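Local atomic coordinates of transcriptional regulator, LRP/AsnC family (Neisseria meningitidis, PDB entry 2P5V), a protein that probably binds specific DNA sequences through a winged helix-turn-helix domain and regulates transcription as a member of the Lrp/AsnC family. Residues G[85-99]-G[103-116]. Residues are numbered along the deposited sequence; the frame is centred on the assembly and turned at random.
Sequences REDFAASVRKWPEVL and ALTGETDYLLQAFF. With CA (calcium ion), chain B.
Val98 and Ala114 form a non-hydrogen-bonded antiparallel pair at the open end of the hairpin, and helix 85-94 lies over strand 110-116 at 11.6 Å between axes, inclined by 15°. The pair is flanked by two backbone hydrogen bonds, Phe115 N to Glu97 O (3.0 Å) and Leu99 N to Gln113 O (2.9 Å). Phe88, its ring carried away from the backbone N (chi1 176°), turns its edge to the face of Tyr110 in a tilted edge-to-face pair, centroids 5.2 Å apart and planes at 54°. The edge of the same ring meets Leu112, whose CD2 also touches Val92 CG2; Val98 CG1 packs against Leu112 CG. On the other face of the sheet, Leu99 CD2 lies 3.9 Å from Phe115 CD2. The extended Arg85 passes the phenol end of Tyr110, with Tyr110 CE2 over one face of its guanidinium. Arg85 NH2 donates to a water (2.9 Å). Asp109 OD1 and Glu107 O bind calcium, a site shared with Asp138 OD2 of another subunit, while Asp109 OD2 accepts from Ile78 N. An apolar helix-on-sheet core of the Lrp/AsnC ligand-binding domain thus gives way to polar groups beside an intersubunit calcium site, which Arg85, 4.6 Å from NH2 to Asp109 OD2, probably influences only at long range.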
loop_
_atom_site.group_PDB
_atom_site.type_symbol
_atom_site.label_atom_id
_atom_site.label_comp_id
_atom_site.label_asym_id
_atom_site.label_seq_id
_atom_site.Cartn_x
_atom_site.Cartn_y
_atom_site.Cartn_z
ATOM N N ARG G 85 -15.689 -18.530 -2.502
ATOM C CA ARG G 85 -16.352 -17.512 -3.336
ATOM C C ARG G 85 -17.852 -17.776 -3.479
ATOM O O ARG G 85 -18.681 -16.881 -3.286
ATOM C CB ARG G 85 -15.688 -17.419 -4.713
ATOM C CG ARG G 85 -14.298 -16.805 -4.652
ATOM C CD ARG G 85 -13.702 -16.560 -6.019
ATOM N NE ARG G 85 -12.615 -15.591 -5.915
ATOM C CZ ARG G 85 -12.685 -14.310 -6.271
ATOM N NH1 ARG G 85 -13.794 -13.799 -6.802
ATOM N NH2 ARG G 85 -11.620 -13.536 -6.103
ATOM N N GLU G 86 -18.182 -19.023 -3.783
ATOM C CA GLU G 86 -19.558 -19.463 -3.919
ATOM C C GLU G 86 -20.361 -19.253 -2.633
ATOM O O GLU G 86 -21.453 -18.695 -2.671
ATOM C CB GLU G 86 -19.567 -20.940 -4.314
ATOM C CG GLU G 86 -20.902 -21.460 -4.798
ATOM C CD GLU G 86 -20.817 -22.895 -5.277
ATOM O OE1 GLU G 86 -19.754 -23.297 -5.804
ATOM O OE2 GLU G 86 -21.820 -23.620 -5.129
ATOM N N ASP G 87 -19.813 -19.696 -1.504
ATOM C CA ASP G 87 -20.481 -19.561 -0.199
ATOM C C ASP G 87 -20.701 -18.114 0.211
ATOM O O ASP G 87 -21.696 -17.789 0.869
ATOM C CB ASP G 87 -19.669 -20.255 0.901
ATOM C CG ASP G 87 -19.668 -21.761 0.766
ATOM O OD1 ASP G 87 -20.520 -22.325 0.038
ATOM O OD2 ASP G 87 -18.796 -22.389 1.398
ATOM N N PHE G 88 -19.757 -17.255 -0.156
ATOM C CA PHE G 88 -19.824 -15.845 0.199
ATOM C C PHE G 88 -20.879 -15.134 -0.640
ATOM O O PHE G 88 -21.679 -14.355 -0.118
ATOM C CB PHE G 88 -18.454 -15.172 0.024
ATOM C CG PHE G 88 -18.484 -13.688 0.275
ATOM C CD1 PHE G 88 -18.679 -13.198 1.560
ATOM C CD2 PHE G 88 -18.352 -12.785 -0.772
ATOM C CE1 PHE G 88 -18.724 -11.833 1.807
ATOM C CE2 PHE G 88 -18.399 -11.411 -0.534
ATOM C CZ PHE G 88 -18.589 -10.940 0.766
ATOM N N ALA G 89 -20.877 -15.402 -1.945
ATOM C CA ALA G 89 -21.901 -14.868 -2.825
ATOM C C ALA G 89 -23.300 -15.263 -2.326
ATOM O O ALA G 89 -24.222 -14.443 -2.333
ATOM C CB ALA G 89 -21.679 -15.347 -4.259
ATOM N N ALA G 90 -23.448 -16.508 -1.873
ATOM C CA ALA G 90 -24.734 -17.011 -1.386
ATOM C C ALA G 90 -25.245 -16.241 -0.162
ATOM O O ALA G 90 -26.436 -15.907 -0.068
ATOM C CB ALA G 90 -24.624 -18.495 -1.062
ATOM N N SER G 91 -24.343 -15.979 0.780
ATOM C CA SER G 91 -24.683 -15.239 1.999
ATOM C C SER G 91 -24.956 -13.768 1.708
ATOM O O SER G 91 -25.867 -13.186 2.277
ATOM C CB SER G 91 -23.549 -15.348 3.017
ATOM O OG SER G 91 -23.242 -16.705 3.284
ATOM N N VAL G 92 -24.159 -13.169 0.828
ATOM C CA VAL G 92 -24.292 -11.740 0.532
ATOM C C VAL G 92 -25.635 -11.466 -0.166
ATOM O O VAL G 92 -26.245 -10.403 0.015
ATOM C CB VAL G 92 -23.067 -11.203 -0.279
ATOM C CG1 VAL G 92 -23.136 -11.626 -1.730
ATOM C CG2 VAL G 92 -22.965 -9.689 -0.172
ATOM N N ARG G 93 -26.114 -12.455 -0.924
ATOM C CA ARG G 93 -27.424 -12.367 -1.559
ATOM C C ARG G 93 -28.572 -12.370 -0.533
ATOM O O ARG G 93 -29.639 -11.817 -0.795
ATOM C CB ARG G 93 -27.587 -13.464 -2.625
ATOM C CG ARG G 93 -26.885 -13.102 -3.940
ATOM C CD ARG G 93 -27.142 -14.101 -5.050
ATOM N NE ARG G 93 -26.255 -15.259 -4.955
ATOM C CZ ARG G 93 -25.212 -15.513 -5.752
ATOM N NH1 ARG G 93 -24.865 -14.695 -6.749
ATOM N NH2 ARG G 93 -24.495 -16.612 -5.542
ATOM N N LYS G 94 -28.324 -12.946 0.642
ATOM C CA LYS G 94 -29.288 -12.949 1.747
ATOM C C LYS G 94 -29.193 -11.739 2.694
ATOM O O LYS G 94 -30.088 -11.543 3.511
ATOM C CB LYS G 94 -29.131 -14.233 2.561
ATOM C CG LYS G 94 -29.373 -15.498 1.762
ATOM C CD LYS G 94 -29.106 -16.751 2.594
ATOM C CE LYS G 94 -29.340 -18.021 1.776
ATOM N NZ LYS G 94 -28.867 -19.248 2.475
ATOM N N TRP G 95 -28.128 -10.939 2.606
ATOM C CA TRP G 95 -27.941 -9.808 3.534
ATOM C C TRP G 95 -28.648 -8.563 3.025
ATOM O O TRP G 95 -28.164 -7.923 2.096
ATOM C CB TRP G 95 -26.453 -9.506 3.739
ATOM C CG TRP G 95 -25.696 -10.603 4.398
ATOM C CD1 TRP G 95 -26.198 -11.549 5.239
ATOM C CD2 TRP G 95 -24.291 -10.859 4.301
ATOM N NE1 TRP G 95 -25.202 -12.390 5.657
ATOM C CE2 TRP G 95 -24.019 -11.991 5.097
ATOM C CE3 TRP G 95 -23.235 -10.253 3.604
ATOM C CZ2 TRP G 95 -22.738 -12.525 5.229
ATOM C CZ3 TRP G 95 -21.965 -10.790 3.727
ATOM C CH2 TRP G 95 -21.728 -11.915 4.539
ATOM N N PRO G 96 -29.789 -8.193 3.632
ATOM C CA PRO G 96 -30.535 -7.079 3.024
ATOM C C PRO G 96 -29.838 -5.717 3.080
ATOM O O PRO G 96 -30.139 -4.838 2.267
ATOM C CB PRO G 96 -31.849 -7.045 3.826
ATOM C CG PRO G 96 -31.873 -8.313 4.617
ATOM C CD PRO G 96 -30.463 -8.701 4.840
ATOM N N GLU G 97 -28.922 -5.541 4.032
ATOM C CA GLU G 97 -28.148 -4.301 4.135
ATOM C C GLU G 97 -27.147 -4.128 2.994
ATOM O O GLU G 97 -26.787 -3.005 2.681
ATOM C CB GLU G 97 -27.442 -4.174 5.492
ATOM C CG GLU G 97 -26.709 -5.419 5.966
ATOM C CD GLU G 97 -27.601 -6.380 6.722
ATOM O OE1 GLU G 97 -27.924 -6.101 7.891
ATOM O OE2 GLU G 97 -27.968 -7.417 6.143
ATOM N N VAL G 98 -26.714 -5.224 2.365
ATOM C CA VAL G 98 -25.846 -5.149 1.179
ATOM C C VAL G 98 -26.723 -5.071 -0.080
ATOM O O VAL G 98 -27.417 -6.019 -0.411
ATOM C CB VAL G 98 -24.869 -6.355 1.100
ATOM C CG1 VAL G 98 -23.957 -6.276 -0.127
ATOM C CG2 VAL G 98 -24.049 -6.447 2.362
ATOM N N LEU G 99 -26.703 -3.917 -0.744
ATOM C CA LEU G 99 -27.426 -3.692 -2.008
ATOM C C LEU G 99 -26.680 -4.236 -3.228
ATOM O O LEU G 99 -27.278 -4.763 -4.157
ATOM C CB LEU G 99 -27.660 -2.195 -2.222
ATOM C CG LEU G 99 -28.863 -1.611 -1.466
ATOM C CD1 LEU G 99 -28.725 -1.812 0.043
ATOM C CD2 LEU G 99 -29.049 -0.121 -1.817
ATOM N N ALA G 103 -17.438 -8.787 -7.803
ATOM C CA ALA G 103 -16.065 -9.248 -7.941
ATOM C C ALA G 103 -15.361 -8.291 -8.907
ATOM O O ALA G 103 -15.857 -8.067 -10.010
ATOM C CB ALA G 103 -16.021 -10.678 -8.473
ATOM N N LEU G 104 -14.215 -7.736 -8.491
ATOM C CA LEU G 104 -13.496 -6.726 -9.281
ATOM C C LEU G 104 -12.133 -7.216 -9.735
ATOM O O LEU G 104 -11.626 -8.229 -9.247
ATOM C CB LEU G 104 -13.340 -5.418 -8.493
ATOM C CG LEU G 104 -14.631 -4.752 -8.013
ATOM C CD1 LEU G 104 -14.327 -3.437 -7.291
ATOM C CD2 LEU G 104 -15.606 -4.521 -9.156
ATOM N N THR G 105 -11.533 -6.474 -10.660
ATOM C CA THR G 105 -10.276 -6.882 -11.291
ATOM C C THR G 105 -9.012 -6.511 -10.523
ATOM O O THR G 105 -7.940 -7.034 -10.822
ATOM C CB THR G 105 -10.146 -6.276 -12.701
ATOM O OG1 THR G 105 -10.418 -4.868 -12.650
ATOM C CG2 THR G 105 -11.108 -6.951 -13.654
ATOM N N GLY G 106 -9.132 -5.590 -9.572
ATOM C CA GLY G 106 -7.989 -5.066 -8.849
ATOM C C GLY G 106 -7.697 -5.842 -7.574
ATOM O O GLY G 106 -8.001 -7.046 -7.471
ATOM N N GLU G 107 -7.109 -5.153 -6.597
ATOM C CA GLU G 107 -6.674 -5.818 -5.364
ATOM C C GLU G 107 -7.851 -6.224 -4.474
ATOM O O GLU G 107 -7.802 -7.262 -3.805
ATOM C CB GLU G 107 -5.655 -4.965 -4.597
ATOM C CG GLU G 107 -6.213 -3.917 -3.680
ATOM C CD GLU G 107 -5.109 -3.175 -2.941
ATOM O OE1 GLU G 107 -4.390 -3.817 -2.137
ATOM O OE2 GLU G 107 -4.967 -1.950 -3.165
ATOM N N THR G 108 -8.900 -5.411 -4.460
ATOM C CA THR G 108 -10.127 -5.755 -3.750
ATOM C C THR G 108 -10.858 -6.902 -4.472
ATOM O O THR G 108 -11.253 -6.751 -5.632
ATOM C CB THR G 108 -11.040 -4.530 -3.655
ATOM O OG1 THR G 108 -10.365 -3.495 -2.923
ATOM C CG2 THR G 108 -12.358 -4.872 -2.980
ATOM N N ASP G 109 -11.028 -8.040 -3.791
ATOM C CA ASP G 109 -11.702 -9.207 -4.378
ATOM C C ASP G 109 -13.188 -8.948 -4.635
ATOM O O ASP G 109 -13.703 -9.248 -5.717
ATOM C CB ASP G 109 -11.564 -10.440 -3.474
ATOM C CG ASP G 109 -10.123 -10.785 -3.180
ATOM O OD1 ASP G 109 -9.237 -10.211 -3.839
ATOM O OD2 ASP G 109 -9.863 -11.609 -2.282
ATOM N N TYR G 110 -13.872 -8.442 -3.611
ATOM C CA TYR G 110 -15.277 -8.068 -3.700
ATOM C C TYR G 110 -15.500 -6.664 -3.155
ATOM O O TYR G 110 -14.988 -6.318 -2.080
ATOM C CB TYR G 110 -16.141 -9.053 -2.927
ATOM C CG TYR G 110 -16.131 -10.446 -3.492
ATOM C CD1 TYR G 110 -17.001 -10.803 -4.512
ATOM C CD2 TYR G 110 -15.258 -11.408 -3.003
ATOM C CE1 TYR G 110 -17.000 -12.073 -5.039
ATOM C CE2 TYR G 110 -15.252 -12.679 -3.516
ATOM C CZ TYR G 110 -16.127 -13.012 -4.537
ATOM O OH TYR G 110 -16.127 -14.289 -5.041
ATOM N N LEU G 111 -16.246 -5.853 -3.899
ATOM C CA LEU G 111 -16.694 -4.554 -3.398
ATOM C C LEU G 111 -18.185 -4.576 -3.104
ATOM O O LEU G 111 -18.987 -4.863 -3.983
ATOM C CB LEU G 111 -16.401 -3.449 -4.385
ATOM C CG LEU G 111 -16.743 -2.059 -3.822
ATOM C CD1 LEU G 111 -15.856 -1.674 -2.579
ATOM C CD2 LEU G 111 -16.639 -1.027 -4.931
ATOM N N LEU G 112 -18.535 -4.248 -1.860
ATOM C CA LEU G 112 -19.902 -4.263 -1.378
ATOM C C LEU G 112 -20.364 -2.838 -1.086
ATOM O O LEU G 112 -19.589 -2.005 -0.625
ATOM C CB LEU G 112 -20.009 -5.106 -0.112
ATOM C CG LEU G 112 -19.912 -6.631 -0.253
ATOM C CD1 LEU G 112 -18.600 -7.062 -0.877
ATOM C CD2 LEU G 112 -20.083 -7.277 1.111
ATOM N N GLN G 113 -21.633 -2.564 -1.358
ATOM C CA GLN G 113 -22.225 -1.265 -1.051
ATOM C C GLN G 113 -23.411 -1.555 -0.127
ATOM O O GLN G 113 -24.275 -2.369 -0.459
ATOM C CB GLN G 113 -22.636 -0.546 -2.345
ATOM C CG GLN G 113 -22.896 0.964 -2.195
ATOM C CD GLN G 113 -23.178 1.690 -3.523
ATOM O OE1 GLN G 113 -22.774 1.248 -4.607
ATOM N NE2 GLN G 113 -23.873 2.816 -3.431
ATOM N N ALA G 114 -23.417 -0.934 1.054
ATOM C CA ALA G 114 -24.366 -1.300 2.115
ATOM C C ALA G 114 -24.866 -0.095 2.898
ATOM O O ALA G 114 -24.188 0.923 2.986
ATOM C CB ALA G 114 -23.736 -2.303 3.072
ATOM N N PHE G 115 -26.051 -0.235 3.487
ATOM C CA PHE G 115 -26.680 0.855 4.216
ATOM C C PHE G 115 -26.976 0.486 5.654
ATOM O O PHE G 115 -27.426 -0.627 5.938
ATOM C CB PHE G 115 -27.971 1.250 3.523
ATOM C CG PHE G 115 -27.791 2.289 2.462
ATOM C CD1 PHE G 115 -27.789 3.637 2.790
ATOM C CD2 PHE G 115 -27.635 1.925 1.137
ATOM C CE1 PHE G 115 -27.646 4.608 1.806
ATOM C CE2 PHE G 115 -27.485 2.895 0.149
ATOM C CZ PHE G 115 -27.499 4.236 0.490
ATOM N N PHE G 116 -26.731 1.435 6.557
ATOM C CA PHE G 116 -26.959 1.244 7.994
ATOM C C PHE G 116 -27.472 2.520 8.591
ATOM O O PHE G 116 -27.328 3.589 7.990
ATOM C CB PHE G 116 -25.664 0.820 8.690
ATOM C CG PHE G 116 -25.060 -0.416 8.107
ATOM C CD1 PHE G 116 -25.360 -1.665 8.632
ATOM C CD2 PHE G 116 -24.235 -0.333 7.005
ATOM C CE1 PHE G 116 -24.822 -2.811 8.068
ATOM C CE2 PHE G 116 -23.691 -1.468 6.440
ATOM C CZ PHE G 116 -23.985 -2.712 6.970
HETATM CA CA CA B . -7.037 -9.356 -3.653
HETATM O O HOH W 1 -12.620 -10.992 -7.209
#